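Long-range contacts in dihydropteroate synthase (Mycobacterium smegmatis, PDB 6OMZ), which probably condenses para-aminobenzoate with 6-hydroxymethyl-7,8-dihydropterin diphosphate to give 7,8-dihydropteroate, the immediate precursor of folates: residues A[61-66]-A[98-103]; A[25-30]-A[267-272]. The protein carries 1 engineered substitution. All coordinates share one frame; numbering follows the deposited sequence.

Contact 1 of 2, residues A[61-66]-A[98-103]; sequences IIDVGG and TISIDT. With PMM (pterin-6-yl-methyl-monophosphate), chain D; EDO (1,2-ethanediol), chain L.
S100 holds OG between its backbone N and carbonyl carbon (chi1 58°), while D63 swings its carboxylate anti to N (chi1 -176°), and the two groups meet on one face of two parallel TIM-barrel strands. Strands 61-65 and 98-102 are the arms of a beta-alpha-beta unit joined through helix 78-93. S100 OG donates to D63 OD1 over 2.7 Å, reaching it from the anti side and somewhat out of the carboxylate plane. That bond helps fix the rotation of D63, whose other oxygen, OD2, lies 3.4 Å from D102 OD2. The two carboxylates are turned only 25° against each other, and R269 forms salt bridges to both of these OD2 atoms. Beneath them the backbone ladder runs from I62 N to T98 O, S100 N to I62 O, V64 N to S100 O (2.8 Å) and D102 N to V64 O (2.8 Å). On the helix side of the sheet, V64 CG2 touches I99 CG2 at 4.0 Å, and I89 and L92 of helix 78-93 pack over this pair. D102 points the other way, into the ligand pocket, where its OD2 comes within 2.8 Å of N8 of the bound pterin.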
loop_
_atom_site.group_PDB
_atom_site.type_symbol
_atom_site.label_atom_id
_atom_site.label_comp_id
_atom_site.label_asym_id
_atom_site.label_seq_id
_atom_site.Cartn_x
_atom_site.Cartn_y
_atom_site.Cartn_z
ATOM N N ILE A 61 11.276 -0.596 -1.204
ATOM C CA ILE A 61 10.495 -1.766 -0.827
ATOM C C ILE A 61 9.703 -2.202 -2.046
ATOM O O ILE A 61 9.164 -1.358 -2.766
ATOM C CB ILE A 61 9.539 -1.460 0.346
ATOM C CG1 ILE A 61 10.320 -0.993 1.578
ATOM C CG2 ILE A 61 8.656 -2.689 0.668
ATOM C CD1 ILE A 61 9.452 -0.389 2.667
ATOM N N ILE A 62 9.634 -3.508 -2.287
ATOM C CA ILE A 62 8.760 -4.052 -3.327
ATOM C C ILE A 62 7.587 -4.734 -2.633
ATOM O O ILE A 62 7.786 -5.660 -1.844
ATOM C CB ILE A 62 9.490 -5.031 -4.254
ATOM C CG1 ILE A 62 10.642 -4.323 -4.993
ATOM C CG2 ILE A 62 8.499 -5.619 -5.243
ATOM C CD1 ILE A 62 10.203 -3.098 -5.810
ATOM N N ASP A 63 6.372 -4.263 -2.925
ATOM C CA ASP A 63 5.141 -4.800 -2.354
ATOM C C ASP A 63 4.567 -5.816 -3.344
ATOM O O ASP A 63 4.057 -5.435 -4.400
ATOM C CB ASP A 63 4.154 -3.662 -2.078
ATOM C CG ASP A 63 2.875 -4.132 -1.380
ATOM O OD1 ASP A 63 2.964 -4.859 -0.369
ATOM O OD2 ASP A 63 1.778 -3.751 -1.832
ATOM N N VAL A 64 4.651 -7.106 -3.007
ATOM C CA VAL A 64 4.223 -8.179 -3.902
ATOM C C VAL A 64 2.819 -8.624 -3.504
ATOM O O VAL A 64 2.556 -8.874 -2.319
ATOM C CB VAL A 64 5.221 -9.351 -3.868
ATOM C CG1 VAL A 64 4.724 -10.528 -4.723
ATOM C CG2 VAL A 64 6.613 -8.875 -4.355
ATOM N N GLY A 65 1.916 -8.712 -4.485
ATOM C CA GLY A 65 0.551 -9.157 -4.228
ATOM C C GLY A 65 0.078 -10.156 -5.267
ATOM O O GLY A 65 0.557 -10.176 -6.402
ATOM N N GLY A 66 -0.868 -11.005 -4.860
ATOM C CA GLY A 66 -1.397 -12.003 -5.769
ATOM C C GLY A 66 -2.879 -11.853 -6.032
ATOM O O GLY A 66 -3.449 -12.533 -6.890
ATOM N N THR A 98 14.149 -5.716 -0.046
ATOM C CA THR A 98 13.156 -5.707 1.022
ATOM C C THR A 98 11.761 -5.816 0.428
ATOM O O THR A 98 11.380 -5.009 -0.428
ATOM C CB THR A 98 13.253 -4.420 1.843
ATOM O OG1 THR A 98 14.565 -4.306 2.405
ATOM C CG2 THR A 98 12.207 -4.429 2.950
ATOM N N ILE A 99 10.987 -6.783 0.911
ATOM C CA ILE A 99 9.751 -7.196 0.257
ATOM C C ILE A 99 8.615 -7.175 1.265
ATOM O O ILE A 99 8.738 -7.747 2.353
ATOM C CB ILE A 99 9.882 -8.604 -0.350
ATOM C CG1 ILE A 99 10.937 -8.605 -1.460
ATOM C CG2 ILE A 99 8.522 -9.094 -0.881
ATOM C CD1 ILE A 99 11.429 -9.981 -1.787
ATOM N N SER A 100 7.505 -6.543 0.898
ATOM C CA SER A 100 6.275 -6.672 1.663
ATOM C C SER A 100 5.303 -7.558 0.899
ATOM O O SER A 100 5.255 -7.516 -0.337
ATOM C CB SER A 100 5.643 -5.310 1.953
ATOM O OG SER A 100 5.371 -4.596 0.772
ATOM N N ILE A 101 4.549 -8.376 1.636
ATOM C CA ILE A 101 3.484 -9.206 1.078
ATOM C C ILE A 101 2.144 -8.500 1.305
ATOM O O ILE A 101 1.752 -8.232 2.449
ATOM C CB ILE A 101 3.481 -10.620 1.689
ATOM C CG1 ILE A 101 2.230 -11.413 1.243
ATOM C CG2 ILE A 101 3.573 -10.581 3.226
ATOM C CD1 ILE A 101 2.232 -11.785 -0.268
ATOM N N ASP A 102 1.445 -8.188 0.213
ATOM C CA ASP A 102 0.135 -7.537 0.246
ATOM C C ASP A 102 -0.904 -8.653 0.307
ATOM O O ASP A 102 -1.298 -9.218 -0.715
ATOM C CB ASP A 102 -0.037 -6.646 -0.984
ATOM C CG ASP A 102 -1.334 -5.846 -0.980
ATOM O OD1 ASP A 102 -2.292 -6.180 -0.240
ATOM O OD2 ASP A 102 -1.390 -4.855 -1.738
ATOM N N THR A 103 -1.329 -9.006 1.522
ATOM C CA THR A 103 -2.342 -10.044 1.689
ATOM C C THR A 103 -3.135 -9.764 2.959
ATOM O O THR A 103 -2.622 -9.169 3.917
ATOM C CB THR A 103 -1.727 -11.468 1.737
ATOM O OG1 THR A 103 -2.768 -12.465 1.691
ATOM C CG2 THR A 103 -0.940 -11.676 3.031
HETATM N N5 PMM D . -4.091 -0.084 -2.253
HETATM C C6 PMM D . -4.249 -1.256 -2.897
HETATM C C7 PMM D . -3.626 -2.403 -2.437
HETATM N N8 PMM D . -2.865 -2.463 -1.338
HETATM N N1 PMM D . -2.003 -1.388 0.463
HETATM C C2 PMM D . -1.860 -0.285 1.193
HETATM N N2 PMM D . -1.192 -0.339 2.349
HETATM N N3 PMM D . -2.393 0.922 0.836
HETATM C C4 PMM D . -3.144 1.149 -0.298
HETATM O O4 PMM D . -3.568 2.270 -0.561
HETATM C C4A PMM D . -3.350 -0.053 -1.133
HETATM C C8A PMM D . -2.743 -1.294 -0.695
HETATM C C9 PMM D . -5.211 -1.274 -4.049
HETATM O O10 PMM D . -4.659 -0.519 -5.159
HETATM P PA PMM D . -3.776 -1.092 -6.405
HETATM O O1P PMM D . -3.424 0.105 -7.210
HETATM O O2P PMM D . -2.532 -1.793 -5.856
HETATM O O3P PMM D . -4.624 -2.097 -7.174
HETATM C C1 EDO L . 15.276 -2.754 -2.428
HETATM O O1 EDO L . 14.854 -3.254 -1.155
HETATM C C2 EDO L . 16.530 -1.913 -2.221
HETATM O O2 EDO L . 17.450 -2.676 -1.436
HETATM O O HOH W 1 -1.281 -11.477 -2.094
#

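Contact 2 of 2, residues A[25-30]-A[267-272]; sequences MGVVNV and GVRVHD. With PMM (pterin-6-yl-methyl-monophosphate), chain D.
R269 lies between M25 and V27 of the neighbouring strand on its way to the bound ligand, and nearly every atom of its chain has a neighbour. CB starts 4.0 Å from M25 SD, and CG passes the same sulfur at 3.8 Å while also touching V27 CG2. Because CG is anti to the backbone N (chi1 -176°) and the torsions after it stay extended, the chain runs straight from the strand into the barrel interior as far as NE. CD reaches the pterin, 3.5 Å from N1. NE lies over C8A. At CZ the guanidinium is sandwiched: pterin N8 sits over the centre of one face, 3.2 Å from CZ, and V27 CG2 presses on the opposite face, 3.4 Å from CZ. At the tip NH1 and NH2 donate to one phosphate oxygen, PMM O2P, at 2.8 and 2.9 Å respectively; acids of strands 61-65 and 98-102 are the second partners of the group. Strands 23-29 and 267-270 are the first and last of the TIM barrel, so their parallel pairing closes it. M25 N bonds to V268 O and V270 N to M25 O, both nearly straight, whereas V27 N bends more sharply to V270 O (138°) where the ladder ends. Just beyond, V27 CG2 lies over one face of the H271 imidazole, with CG1 near CE1. The phosphate comes to the ring's edge, where H271 NE2 donates to PMM O1P over 2.6 Å. A second oxygen of the ligand's phosphate is thereby engaged from this strand end. A water donates to both V27 O and H271 O, tying the two backbones together where they part.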
loop_
_atom_site.group_PDB
_atom_site.type_symbol
_atom_site.label_atom_id
_atom_site.label_comp_id
_atom_site.label_asym_id
_atom_site.label_seq_id
_atom_site.Cartn_x
_atom_site.Cartn_y
_atom_site.Cartn_z
ATOM N N MET A 25 7.648 2.531 -1.936
ATOM C CA MET A 25 7.219 1.143 -2.048
ATOM C C MET A 25 6.625 0.937 -3.440
ATOM O O MET A 25 5.543 1.451 -3.738
ATOM C CB MET A 25 6.209 0.822 -0.948
ATOM C CG MET A 25 5.577 -0.558 -1.040
ATOM S SD MET A 25 4.226 -0.745 0.144
ATOM C CE MET A 25 5.134 -0.952 1.680
ATOM N N GLY A 26 7.329 0.186 -4.289
ATOM C CA GLY A 26 6.829 -0.127 -5.627
ATOM C C GLY A 26 6.010 -1.415 -5.660
ATOM O O GLY A 26 6.371 -2.415 -5.042
ATOM N N VAL A 27 4.916 -1.383 -6.418
ATOM C CA VAL A 27 3.918 -2.456 -6.420
ATOM C C VAL A 27 4.225 -3.451 -7.533
ATOM O O VAL A 27 4.385 -3.066 -8.696
ATOM C CB VAL A 27 2.502 -1.883 -6.603
ATOM C CG1 VAL A 27 1.470 -3.018 -6.765
ATOM C CG2 VAL A 27 2.121 -1.020 -5.431
ATOM N N VAL A 28 4.271 -4.736 -7.183
ATOM C CA VAL A 28 4.307 -5.830 -8.152
ATOM C C VAL A 28 3.144 -6.755 -7.807
ATOM O O VAL A 28 3.183 -7.450 -6.784
ATOM C CB VAL A 28 5.640 -6.594 -8.131
ATOM C CG1 VAL A 28 5.591 -7.805 -9.073
ATOM C CG2 VAL A 28 6.801 -5.667 -8.511
ATOM N N ASN A 29 2.098 -6.746 -8.627
ATOM C CA ASN A 29 1.003 -7.698 -8.465
ATOM C C ASN A 29 1.180 -8.781 -9.523
ATOM O O ASN A 29 1.105 -8.505 -10.726
ATOM C CB ASN A 29 -0.365 -7.030 -8.570
ATOM C CG ASN A 29 -1.487 -7.973 -8.173
ATOM O OD1 ASN A 29 -1.798 -8.916 -8.899
ATOM N ND2 ASN A 29 -2.085 -7.736 -7.008
ATOM N N VAL A 30 1.454 -10.005 -9.061
ATOM C CA VAL A 30 1.808 -11.099 -9.959
ATOM C C VAL A 30 0.643 -11.432 -10.864
ATOM O O VAL A 30 0.826 -11.757 -12.043
ATOM C CB VAL A 30 2.249 -12.335 -9.156
ATOM C CG1 VAL A 30 2.681 -13.455 -10.110
ATOM C CG2 VAL A 30 3.372 -11.965 -8.211
ATOM N N GLY A 267 6.206 6.405 4.264
ATOM C CA GLY A 267 6.331 5.810 2.947
ATOM C C GLY A 267 5.190 6.183 2.025
ATOM O O GLY A 267 4.156 6.711 2.453
ATOM N N VAL A 268 5.396 5.886 0.738
ATOM C CA VAL A 268 4.367 6.006 -0.294
ATOM C C VAL A 268 4.346 4.708 -1.092
ATOM O O VAL A 268 5.403 4.180 -1.447
ATOM C CB VAL A 268 4.616 7.216 -1.231
ATOM C CG1 VAL A 268 4.479 8.531 -0.475
ATOM C CG2 VAL A 268 6.018 7.145 -1.895
ATOM N N ARG A 269 3.141 4.203 -1.389
ATOM C CA ARG A 269 2.962 2.989 -2.186
ATOM C C ARG A 269 2.541 3.404 -3.594
ATOM O O ARG A 269 1.493 4.041 -3.762
ATOM C CB ARG A 269 1.915 2.067 -1.539
ATOM C CG ARG A 269 1.717 0.719 -2.247
ATOM C CD ARG A 269 0.595 -0.097 -1.560
ATOM N NE ARG A 269 0.342 -1.364 -2.236
ATOM C CZ ARG A 269 -0.472 -1.511 -3.283
ATOM N NH1 ARG A 269 -1.111 -0.466 -3.790
ATOM N NH2 ARG A 269 -0.649 -2.708 -3.824
ATOM N N VAL A 270 3.370 3.077 -4.602
ATOM C CA VAL A 270 3.162 3.578 -5.959
ATOM C C VAL A 270 3.410 2.486 -6.994
ATOM O O VAL A 270 4.198 1.558 -6.791
ATOM C CB VAL A 270 4.062 4.801 -6.282
ATOM C CG1 VAL A 270 3.790 5.969 -5.296
ATOM C CG2 VAL A 270 5.544 4.401 -6.249
ATOM N N HIS A 271 2.742 2.625 -8.134
ATOM C CA HIS A 271 3.046 1.779 -9.280
ATOM C C HIS A 271 4.198 2.354 -10.096
ATOM O O HIS A 271 5.096 1.618 -10.527
ATOM C CB HIS A 271 1.798 1.629 -10.156
ATOM C CG HIS A 271 0.652 0.965 -9.458
ATOM N ND1 HIS A 271 0.464 -0.399 -9.479
ATOM C CD2 HIS A 271 -0.357 1.477 -8.710
ATOM C CE1 HIS A 271 -0.621 -0.700 -8.785
ATOM N NE2 HIS A 271 -1.135 0.418 -8.304
ATOM N N ASP A 272 4.166 3.663 -10.352
ATOM C CA ASP A 272 5.174 4.324 -11.189
ATOM C C ASP A 272 6.256 4.835 -10.255
ATOM O O ASP A 272 6.215 5.971 -9.775
ATOM C CB ASP A 272 4.558 5.450 -12.014
ATOM C CG ASP A 272 5.495 5.979 -13.101
ATOM O OD1 ASP A 272 6.732 5.827 -12.980
ATOM O OD2 ASP A 272 4.979 6.557 -14.086
HETATM N N5 PMM D . -4.091 -0.084 -2.253
HETATM C C6 PMM D . -4.249 -1.256 -2.897
HETATM C C7 PMM D . -3.626 -2.403 -2.437
HETATM N N8 PMM D . -2.865 -2.463 -1.338
HETATM N N1 PMM D . -2.003 -1.388 0.463
HETATM C C2 PMM D . -1.860 -0.285 1.193
HETATM N N2 PMM D . -1.192 -0.339 2.349
HETATM N N3 PMM D . -2.393 0.922 0.836
HETATM C C4 PMM D . -3.144 1.149 -0.298
HETATM O O4 PMM D . -3.568 2.270 -0.561
HETATM C C4A PMM D . -3.350 -0.053 -1.133
HETATM C C8A PMM D . -2.743 -1.294 -0.695
HETATM C C9 PMM D . -5.211 -1.274 -4.049
HETATM O O10 PMM D . -4.659 -0.519 -5.159
HETATM P PA PMM D . -3.776 -1.092 -6.405
HETATM O O1P PMM D . -3.424 0.105 -7.210
HETATM O O2P PMM D . -2.532 -1.793 -5.856
HETATM O O3P PMM D . -4.624 -2.097 -7.174
HETATM O O HOH W 2 4.320 -1.156 -10.599
HETATM O O HOH W 3 2.289 -2.019 -11.202
#

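In the fold
Contacts 1 and 2 occupy four successive strands of the barrel, in the order 98-102, 61-65, 23-29 and 267-270, and their centres lie 8 Å apart. They meet where 61-66 runs beside 25-30: D63 N is 2.8 Å from G26 O and V30 N is 2.8 Å from G65 O, both probable hydrogen bonds, and D63 CB packs on M25 CG at 3.6 Å. Both reach N8 of PMM, D102 of contact 1 with OD2 and R269 of contact 2 with its guanidinium face; R269 and H271 of contact 2 also bind the phosphate. R269 thus couples the two contacts, while N121, D193, K229 and R70 add further hydrogen bonds to the ligand.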